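Local coordinates for protein aminotransferase, class III (Thermomicrobium roseum, PDB 6IO1) that catalyses (S)-selective transamination as a thermostable, pyridoxal phosphate-dependent omega-transaminase of the class-III aminotransferase family, at residues B[241-246]-B[257-262]; B[273-276]-B[280-283]; B[184-189]-B[228-233]. All coordinates share one frame; numbering follows the deposited sequence.

Contact 1 (B[241-246]-B[257-262]); sequences GYWPAI and LILDEV. With PMP (4'-deoxy-4'-aminopyridoxal-5'-phosphate), chain C.
Trp243, near the start of helix 242-253, packs its indole on two leucines of strand 256-260. Leu259 makes the closest approach. Its CD1 lies over one face of the ring, off centre, 3.9 Å from Trp243 CH2. This is a CH-pi contact: CD1 of Leu259 stands 4.3 Å from the centroid of the six-membered ring of Trp243, 24° off the ring normal. Leu257 adds its own CD1, which comes obliquely to within 4.2 Å of Trp243 CZ3. The opposite indole face is covered by CE2 of Tyr242, so the ring is sandwiched.

Trp243 NE1 donates to the carbonyl O of Pro228. Asp260 has CG anti to the backbone N (chi1 -178°), and its OD2 comes to 3.1 Å from PMP N1. OD2 is hydrogen-bonded to His155 ND1 and Asn125 ND2. OD1 accepts from Val262 N at 3.0 Å, which closes an Asx turn and fixes the carboxylate. Val262 lies over one face of the pyridine ring, with its CB 3.6 Å from PMP N1.

With an alanine at Asp260, the cofactor nitrogen would probably lose its acidic partner, and Val262 N its acceptor. An aspartate facing the pyridine nitrogen is the rule in fold-type I enzymes, where it is thought to favour protonation of that nitrogen. The two leucines thus pack the strand on Trp243, while Asp260, held by its Asx turn, presents OD2 to the pyridine nitrogen and Val262 lies against the ring.

Contact 2 (B[273-276]-B[280-283]); sequences FGMQ and VQPD
Val280 meets Met275 through both backbone and side chain. Val280 N donates to Met275 O at 3.2 Å, with an N-H...O angle of 168°. The two residues are five positions apart, one more than in an alpha-helical bond, and the bond spans the end of the short helix 274-278. The side chains touch beside it, CG1 of Val280 lying 3.9 Å from CB of Met275. The carbonyl O of Val280 also sits close to this CB, at 3.4 Å. Beyond Met275, Val280 packs on Leu257 and Leu259 of strand 256-260.

Gln281 starts out away from the helix, but its chain bends at chi2 (73°) and brings the amide back. It then runs alongside Met275, and its OE1 is 3.7 Å from Met275 CE. The other end of the amide is held elsewhere, NE2 donating to the carbonyl O of Pro109.

Pro282 receives the end of the methionine. The two side chains cross at about a right angle, and Met275 CE lies 3.5 Å from Pro282 CD, with the sulfur of Met275 somewhat farther off. A bend at chi3 (-85°) turns the methyl group onto this proline. Leu112 packs on Met275, Gln281 and Pro282, so the methionine is well enclosed.

Asp283 ends the segment. Its OD2 accepts from Leu257 N and ties the loop to the neighbouring strand.

The arrangement is a loop that turns back along the short helix before it, packed around the Met275 side chain. It lies in the connection between the parallel, adjacent strands 256-260 and 284-287. These belong to the mixed, mainly parallel sheet at the centre of the fold-type I aminotransferase domain.

Contact 3 (B[184-189]-B[228-233]); sequences LTAPYK and PVQGAG
Gln230 meets Ala186 and Pro187 where two loops come together, one of them bordering the cofactor site. Segment 228-233 directly follows Glu227, one of the residues of the PMP pocket. Segment 184-189 packs on it from farther out. The side chain of Gln230 is itself about 8 Å from PMP, nearest atoms, so it does not touch the ligand.

The contact is made by one oxygen. OE1 of Gln230 lies 3.6 Å from CD of Pro187 and 4.0 Å from CB of Ala186. It faces the notch between these two carbons. The angle at OE1 between Gln230 CD and Pro187 CD is about 119°, so the proline carbon lies well off the line of the C=O bond. These are van der Waals contacts of an amide oxygen with aliphatic carbons. Gln230 reaches the notch because its chain is extended beyond CG (chi2 168°). The side chains of Gln230 and Pro187 pass each other at a slant.

The amide is oriented from its other end. NE2 donates to the carbonyl O of Arg151, which favours a rotation with OE1 turned to the proline. The side chain of Arg150 touches both Gln230 and Pro187, and Met152 packs on Ala186.

The facing loop has a tight bend of its own. Pro187 is the centre of an inverse gamma turn, with a weak bond from Tyr188 N to Ala186 O at 2.8 Å. Tyr188 then takes the N-cap position of helix 189-192.

The two loops follow strands 181-184 and 221-226, which flank 146-150 in one sheet, all three parallel. Loops after the parallel strands commonly build the cofactor site in fold-type I aminotransferases; here 228-233 borders it.

All three contacts lie on or beside the mixed, mainly parallel sheet that holds strands 221-226, 256-260 and 284-287. Contact 3 closes first along the chain, followed by contact 1 and then contact 2. The centres of contacts 1 and 2 are 7 Å apart, those of 1 and 3 are 11 Å apart, and those of 2 and 3 are 16 Å apart. Contact 1 belongs to the beta-alpha-beta unit of strand 221-226, helix 242-253 and strand 256-260. Glu261 joins it to contact 2 by probable hydrogen bonds to the backbone of Gly274 and Met275. Pro228 joins it to contact 3, and touches Gly274 of contact 2 lightly. Contact 1 carries Asp260 and Val262 of the PMP pocket; the other two pack around its strand and helix.

Contact 1 (B[241-246]-B[257-262])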
loop_
_atom_site.group_PDB
_atom_site.type_symbol
_atom_site.label_atom_id
_atom_site.label_comp_id
_atom_site.label_asym_id
_atom_site.label_seq_id
_atom_site.Cartn_x
_atom_site.Cartn_y
_atom_site.Cartn_z
ATOM N N GLY B 241 28.563 14.747 10.506
ATOM C CA GLY B 241 29.180 14.997 9.220
ATOM C C GLY B 241 28.981 13.910 8.185
ATOM O O GLY B 241 29.462 14.060 7.056
ATOM N N TYR B 242 28.294 12.820 8.535
ATOM C CA TYR B 242 28.109 11.713 7.600
ATOM C C TYR B 242 27.286 12.139 6.389
ATOM O O TYR B 242 27.701 11.949 5.237
ATOM C CB TYR B 242 27.442 10.540 8.326
ATOM C CG TYR B 242 26.864 9.471 7.422
ATOM C CD1 TYR B 242 27.649 8.416 6.977
ATOM C CD2 TYR B 242 25.530 9.505 7.032
ATOM C CE1 TYR B 242 27.128 7.433 6.159
ATOM C CE2 TYR B 242 25.001 8.528 6.211
ATOM C CZ TYR B 242 25.803 7.493 5.778
ATOM O OH TYR B 242 25.282 6.516 4.963
ATOM N N TRP B 243 26.112 12.718 6.636
ATOM C CA TRP B 243 25.195 13.042 5.545
ATOM C C TRP B 243 25.748 14.072 4.569
ATOM O O TRP B 243 25.593 13.871 3.352
ATOM C CB TRP B 243 23.844 13.473 6.127
ATOM C CG TRP B 243 22.955 12.305 6.393
ATOM C CD1 TRP B 243 22.484 11.888 7.604
ATOM C CD2 TRP B 243 22.452 11.379 5.424
ATOM N NE1 TRP B 243 21.706 10.765 7.446
ATOM C CE2 TRP B 243 21.671 10.432 6.117
ATOM C CE3 TRP B 243 22.579 11.262 4.036
ATOM C CZ2 TRP B 243 21.022 9.384 5.469
ATOM C CZ3 TRP B 243 21.935 10.222 3.396
ATOM C CH2 TRP B 243 21.166 9.296 4.111
ATOM N N PRO B 244 26.365 15.182 4.998
ATOM C CA PRO B 244 26.924 16.108 3.996
ATOM C C PRO B 244 27.960 15.460 3.095
ATOM O O PRO B 244 27.928 15.665 1.875
ATOM C CB PRO B 244 27.530 17.228 4.854
ATOM C CG PRO B 244 26.766 17.185 6.123
ATOM C CD PRO B 244 26.455 15.739 6.361
ATOM N N ALA B 245 28.865 14.655 3.657
ATOM C CA ALA B 245 29.891 14.001 2.847
ATOM C C ALA B 245 29.278 13.004 1.867
ATOM O O ALA B 245 29.640 12.973 0.680
ATOM C CB ALA B 245 30.907 13.314 3.760
ATOM N N ILE B 246 28.357 12.165 2.352
ATOM C CA ILE B 246 27.726 11.174 1.481
ATOM C C ILE B 246 26.979 11.866 0.345
ATOM O O ILE B 246 27.091 11.479 -0.829
ATOM C CB ILE B 246 26.795 10.259 2.298
ATOM C CG1 ILE B 246 27.604 9.411 3.283
ATOM C CG2 ILE B 246 25.974 9.370 1.379
ATOM C CD1 ILE B 246 28.681 8.571 2.637
ATOM N N LEU B 257 19.446 11.282 -4.770
ATOM C CA LEU B 257 19.336 10.971 -3.352
ATOM C C LEU B 257 17.865 10.839 -2.984
ATOM O O LEU B 257 17.104 11.806 -3.094
ATOM C CB LEU B 257 20.007 12.045 -2.497
ATOM C CG LEU B 257 19.757 11.917 -0.993
ATOM C CD1 LEU B 257 20.267 10.581 -0.468
ATOM C CD2 LEU B 257 20.403 13.066 -0.251
ATOM N N ILE B 258 17.472 9.647 -2.549
ATOM C CA ILE B 258 16.127 9.390 -2.049
ATOM C C ILE B 258 16.215 9.331 -0.531
ATOM O O ILE B 258 16.816 8.408 0.030
ATOM C CB ILE B 258 15.544 8.093 -2.623
ATOM C CG1 ILE B 258 15.520 8.142 -4.152
ATOM C CG2 ILE B 258 14.147 7.848 -2.073
ATOM C CD1 ILE B 258 15.169 6.819 -4.796
ATOM N N LEU B 259 15.620 10.310 0.142
ATOM C CA LEU B 259 15.619 10.360 1.597
ATOM C C LEU B 259 14.312 9.772 2.111
ATOM O O LEU B 259 13.229 10.264 1.778
ATOM C CB LEU B 259 15.804 11.789 2.103
ATOM C CG LEU B 259 16.475 11.884 3.474
ATOM C CD1 LEU B 259 17.884 11.309 3.424
ATOM C CD2 LEU B 259 16.492 13.317 3.967
ATOM N N ASP B 260 14.420 8.724 2.924
ATOM C CA ASP B 260 13.260 8.023 3.470
ATOM C C ASP B 260 12.918 8.672 4.804
ATOM O O ASP B 260 13.547 8.390 5.827
ATOM C CB ASP B 260 13.563 6.534 3.614
ATOM C CG ASP B 260 12.376 5.728 4.124
ATOM O OD1 ASP B 260 11.439 6.308 4.706
ATOM O OD2 ASP B 260 12.385 4.494 3.937
ATOM N N GLU B 261 11.905 9.538 4.798
ATOM C CA GLU B 261 11.453 10.235 5.993
ATOM C C GLU B 261 10.180 9.628 6.572
ATOM O O GLU B 261 9.421 10.328 7.250
ATOM C CB GLU B 261 11.241 11.719 5.690
ATOM C CG GLU B 261 12.515 12.471 5.338
ATOM C CD GLU B 261 12.969 13.403 6.444
ATOM O OE1 GLU B 261 12.511 13.233 7.593
ATOM O OE2 GLU B 261 13.781 14.309 6.162
ATOM N N VAL B 262 9.925 8.346 6.301
ATOM C CA VAL B 262 8.692 7.709 6.762
ATOM C C VAL B 262 8.596 7.757 8.283
ATOM O O VAL B 262 7.529 8.038 8.843
ATOM C CB VAL B 262 8.604 6.268 6.225
ATOM C CG1 VAL B 262 7.561 5.469 6.985
ATOM C CG2 VAL B 262 8.280 6.281 4.736
HETATM N N1 PMP C . 10.059 3.083 5.332
HETATM C C2 PMP C . 10.463 3.119 6.601
HETATM C C2A PMP C . 11.570 4.051 6.982
HETATM C C3 PMP C . 9.863 2.297 7.563
HETATM O O3 PMP C . 10.297 2.355 8.855
HETATM C C4 PMP C . 8.829 1.432 7.191
HETATM C C4A PMP C . 8.169 0.538 8.211
HETATM N N4A PMP C . 8.188 1.113 9.560
HETATM C C5 PMP C . 8.419 1.410 5.851
HETATM C C6 PMP C . 9.068 2.254 4.968
HETATM C C5A PMP C . 7.319 0.503 5.390
HETATM O O4P PMP C . 6.021 1.162 5.517
HETATM P P PMP C . 4.641 0.376 5.219
HETATM O O1P PMP C . 3.535 1.392 5.431
HETATM O O2P PMP C . 4.736 -0.104 3.785
HETATM O O3P PMP C . 4.597 -0.762 6.220
#

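Contact 2 (B[273-276]-B[280-283])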
loop_
_atom_site.group_PDB
_atom_site.type_symbol
_atom_site.label_atom_id
_atom_site.label_comp_id
_atom_site.label_asym_id
_atom_site.label_seq_id
_atom_site.Cartn_x
_atom_site.Cartn_y
_atom_site.Cartn_z
ATOM N N PHE B 273 11.368 17.826 9.655
ATOM C CA PHE B 273 11.894 16.732 8.855
ATOM C C PHE B 273 13.352 16.484 9.208
ATOM O O PHE B 273 14.077 17.396 9.615
ATOM C CB PHE B 273 11.753 17.017 7.356
ATOM C CG PHE B 273 10.338 17.256 6.921
ATOM C CD1 PHE B 273 9.397 16.244 6.998
ATOM C CD2 PHE B 273 9.947 18.495 6.441
ATOM C CE1 PHE B 273 8.091 16.460 6.601
ATOM C CE2 PHE B 273 8.643 18.717 6.041
ATOM C CZ PHE B 273 7.714 17.698 6.121
ATOM N N GLY B 274 13.771 15.225 9.055
ATOM C CA GLY B 274 15.143 14.863 9.362
ATOM C C GLY B 274 16.163 15.520 8.452
ATOM O O GLY B 274 17.314 15.720 8.853
ATOM N N MET B 275 15.770 15.843 7.213
ATOM C CA MET B 275 16.685 16.521 6.296
ATOM C C MET B 275 17.197 17.826 6.890
ATOM O O MET B 275 18.353 18.206 6.669
ATOM C CB MET B 275 16.011 16.766 4.938
ATOM C CG MET B 275 14.780 17.672 4.955
ATOM S SD MET B 275 13.765 17.548 3.465
ATOM C CE MET B 275 14.580 18.704 2.365
ATOM N N GLN B 276 16.346 18.536 7.637
ATOM C CA GLN B 276 16.785 19.769 8.281
ATOM C C GLN B 276 17.828 19.494 9.358
ATOM O O GLN B 276 18.775 20.271 9.521
ATOM C CB GLN B 276 15.591 20.515 8.875
ATOM C CG GLN B 276 15.970 21.853 9.489
ATOM C CD GLN B 276 14.770 22.688 9.886
ATOM O OE1 GLN B 276 13.630 22.347 9.575
ATOM N NE2 GLN B 276 15.024 23.794 10.577
ATOM N N VAL B 280 20.678 18.239 4.531
ATOM C CA VAL B 280 20.697 17.558 3.246
ATOM C C VAL B 280 19.466 17.976 2.455
ATOM O O VAL B 280 18.403 18.256 3.021
ATOM C CB VAL B 280 20.770 16.021 3.421
ATOM C CG1 VAL B 280 19.390 15.421 3.643
ATOM C CG2 VAL B 280 21.463 15.379 2.234
ATOM N N GLN B 281 19.625 18.054 1.138
ATOM C CA GLN B 281 18.535 18.417 0.232
ATOM C C GLN B 281 18.346 17.293 -0.774
ATOM O O GLN B 281 19.047 17.249 -1.802
ATOM C CB GLN B 281 18.828 19.739 -0.480
ATOM C CG GLN B 281 17.765 20.161 -1.484
ATOM C CD GLN B 281 16.494 20.658 -0.823
ATOM O OE1 GLN B 281 16.504 21.067 0.338
ATOM N NE2 GLN B 281 15.392 20.628 -1.562
ATOM N N PRO B 282 17.430 16.364 -0.528
ATOM C CA PRO B 282 17.268 15.227 -1.436
ATOM C C PRO B 282 16.546 15.609 -2.716
ATOM O O PRO B 282 15.765 16.562 -2.767
ATOM C CB PRO B 282 16.430 14.242 -0.612
ATOM C CG PRO B 282 15.639 15.109 0.304
ATOM C CD PRO B 282 16.510 16.295 0.621
ATOM N N ASP B 283 16.828 14.837 -3.766
ATOM C CA ASP B 283 16.067 14.969 -5.001
ATOM C C ASP B 283 14.676 14.374 -4.849
ATOM O O ASP B 283 13.717 14.869 -5.452
ATOM C CB ASP B 283 16.814 14.298 -6.153
ATOM C CG ASP B 283 18.262 14.739 -6.244
ATOM O OD1 ASP B 283 18.511 15.890 -6.661
ATOM O OD2 ASP B 283 19.152 13.937 -5.894
#

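Contact 3 (B[184-189]-B[228-233])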
loop_
_atom_site.group_PDB
_atom_site.type_symbol
_atom_site.label_atom_id
_atom_site.label_comp_id
_atom_site.label_asym_id
_atom_site.label_seq_id
_atom_site.Cartn_x
_atom_site.Cartn_y
_atom_site.Cartn_z
ATOM N N LEU B 184 25.287 -1.101 1.105
ATOM C CA LEU B 184 26.475 -0.558 1.740
ATOM C C LEU B 184 26.461 -0.883 3.235
ATOM O O LEU B 184 25.468 -1.367 3.784
ATOM C CB LEU B 184 26.554 0.953 1.515
ATOM C CG LEU B 184 26.543 1.501 0.088
ATOM C CD1 LEU B 184 26.093 2.956 0.063
ATOM C CD2 LEU B 184 27.913 1.367 -0.542
ATOM N N THR B 185 27.587 -0.624 3.897
ATOM C CA THR B 185 27.654 -0.825 5.339
ATOM C C THR B 185 26.875 0.261 6.072
ATOM O O THR B 185 26.802 1.412 5.632
ATOM C CB THR B 185 29.102 -0.838 5.834
ATOM O OG1 THR B 185 29.640 0.490 5.801
ATOM C CG2 THR B 185 29.955 -1.761 4.986
ATOM N N ALA B 186 26.245 -0.131 7.182
ATOM C CA ALA B 186 25.477 0.814 8.024
ATOM C C ALA B 186 26.452 1.698 8.813
ATOM O O ALA B 186 27.486 1.171 9.266
ATOM C CB ALA B 186 24.573 0.039 8.950
ATOM N N PRO B 187 26.155 2.998 9.041
ATOM C CA PRO B 187 27.039 3.861 9.828
ATOM C C PRO B 187 26.684 3.569 11.293
ATOM O O PRO B 187 26.071 4.399 11.939
ATOM C CB PRO B 187 26.578 5.268 9.431
ATOM C CG PRO B 187 25.103 5.097 9.137
ATOM C CD PRO B 187 24.974 3.708 8.545
ATOM N N TYR B 188 27.100 2.388 11.759
ATOM C CA TYR B 188 26.797 1.869 13.093
ATOM C C TYR B 188 28.105 1.847 13.883
ATOM O O TYR B 188 28.834 0.856 13.888
ATOM C CB TYR B 188 26.157 0.491 12.946
ATOM C CG TYR B 188 25.753 -0.237 14.207
ATOM C CD1 TYR B 188 25.452 0.443 15.377
ATOM C CD2 TYR B 188 25.646 -1.622 14.208
ATOM C CE1 TYR B 188 25.074 -0.246 16.518
ATOM C CE2 TYR B 188 25.270 -2.312 15.339
ATOM C CZ TYR B 188 24.985 -1.621 16.492
ATOM O OH TYR B 188 24.609 -2.311 17.621
ATOM N N LYS B 189 28.391 2.961 14.565
ATOM C CA LYS B 189 29.696 3.148 15.198
ATOM C C LYS B 189 29.935 2.166 16.340
ATOM O O LYS B 189 31.071 1.731 16.557
ATOM C CB LYS B 189 29.830 4.583 15.705
ATOM C CG LYS B 189 31.260 5.013 15.970
ATOM C CD LYS B 189 31.307 6.401 16.585
ATOM C CE LYS B 189 32.727 6.928 16.631
ATOM N NZ LYS B 189 32.893 8.024 17.626
ATOM N N PRO B 228 17.364 9.210 7.294
ATOM C CA PRO B 228 18.295 10.077 8.040
ATOM C C PRO B 228 18.792 9.413 9.309
ATOM O O PRO B 228 19.999 9.417 9.590
ATOM C CB PRO B 228 17.453 11.329 8.326
ATOM C CG PRO B 228 16.375 11.314 7.292
ATOM C CD PRO B 228 16.074 9.869 7.034
ATOM N N VAL B 229 17.883 8.832 10.086
ATOM C CA VAL B 229 18.217 7.930 11.179
ATOM C C VAL B 229 17.512 6.612 10.901
ATOM O O VAL B 229 16.278 6.572 10.810
ATOM C CB VAL B 229 17.800 8.499 12.544
ATOM C CG1 VAL B 229 18.068 7.484 13.645
ATOM C CG2 VAL B 229 18.527 9.803 12.822
ATOM N N GLN B 230 18.289 5.541 10.753
ATOM C CA GLN B 230 17.696 4.231 10.519
ATOM C C GLN B 230 16.851 3.843 11.723
ATOM O O GLN B 230 17.303 3.945 12.864
ATOM C CB GLN B 230 18.788 3.191 10.264
ATOM C CG GLN B 230 19.509 3.370 8.936
ATOM C CD GLN B 230 20.768 2.531 8.829
ATOM O OE1 GLN B 230 21.673 2.638 9.656
ATOM N NE2 GLN B 230 20.832 1.691 7.802
ATOM N N GLY B 231 15.616 3.419 11.475
ATOM C CA GLY B 231 14.690 3.186 12.566
ATOM C C GLY B 231 14.476 1.731 12.922
ATOM O O GLY B 231 14.835 1.296 14.020
ATOM N N ALA B 232 13.885 0.966 12.001
ATOM C CA ALA B 232 13.632 -0.444 12.272
ATOM C C ALA B 232 14.928 -1.236 12.368
ATOM O O ALA B 232 14.990 -2.236 13.093
ATOM C CB ALA B 232 12.724 -1.033 11.195
ATOM N N GLY B 233 15.964 -0.814 11.642
ATOM C CA GLY B 233 17.240 -1.502 11.690
ATOM C C GLY B 233 17.924 -1.453 13.040
ATOM O O GLY B 233 18.827 -2.257 13.296
#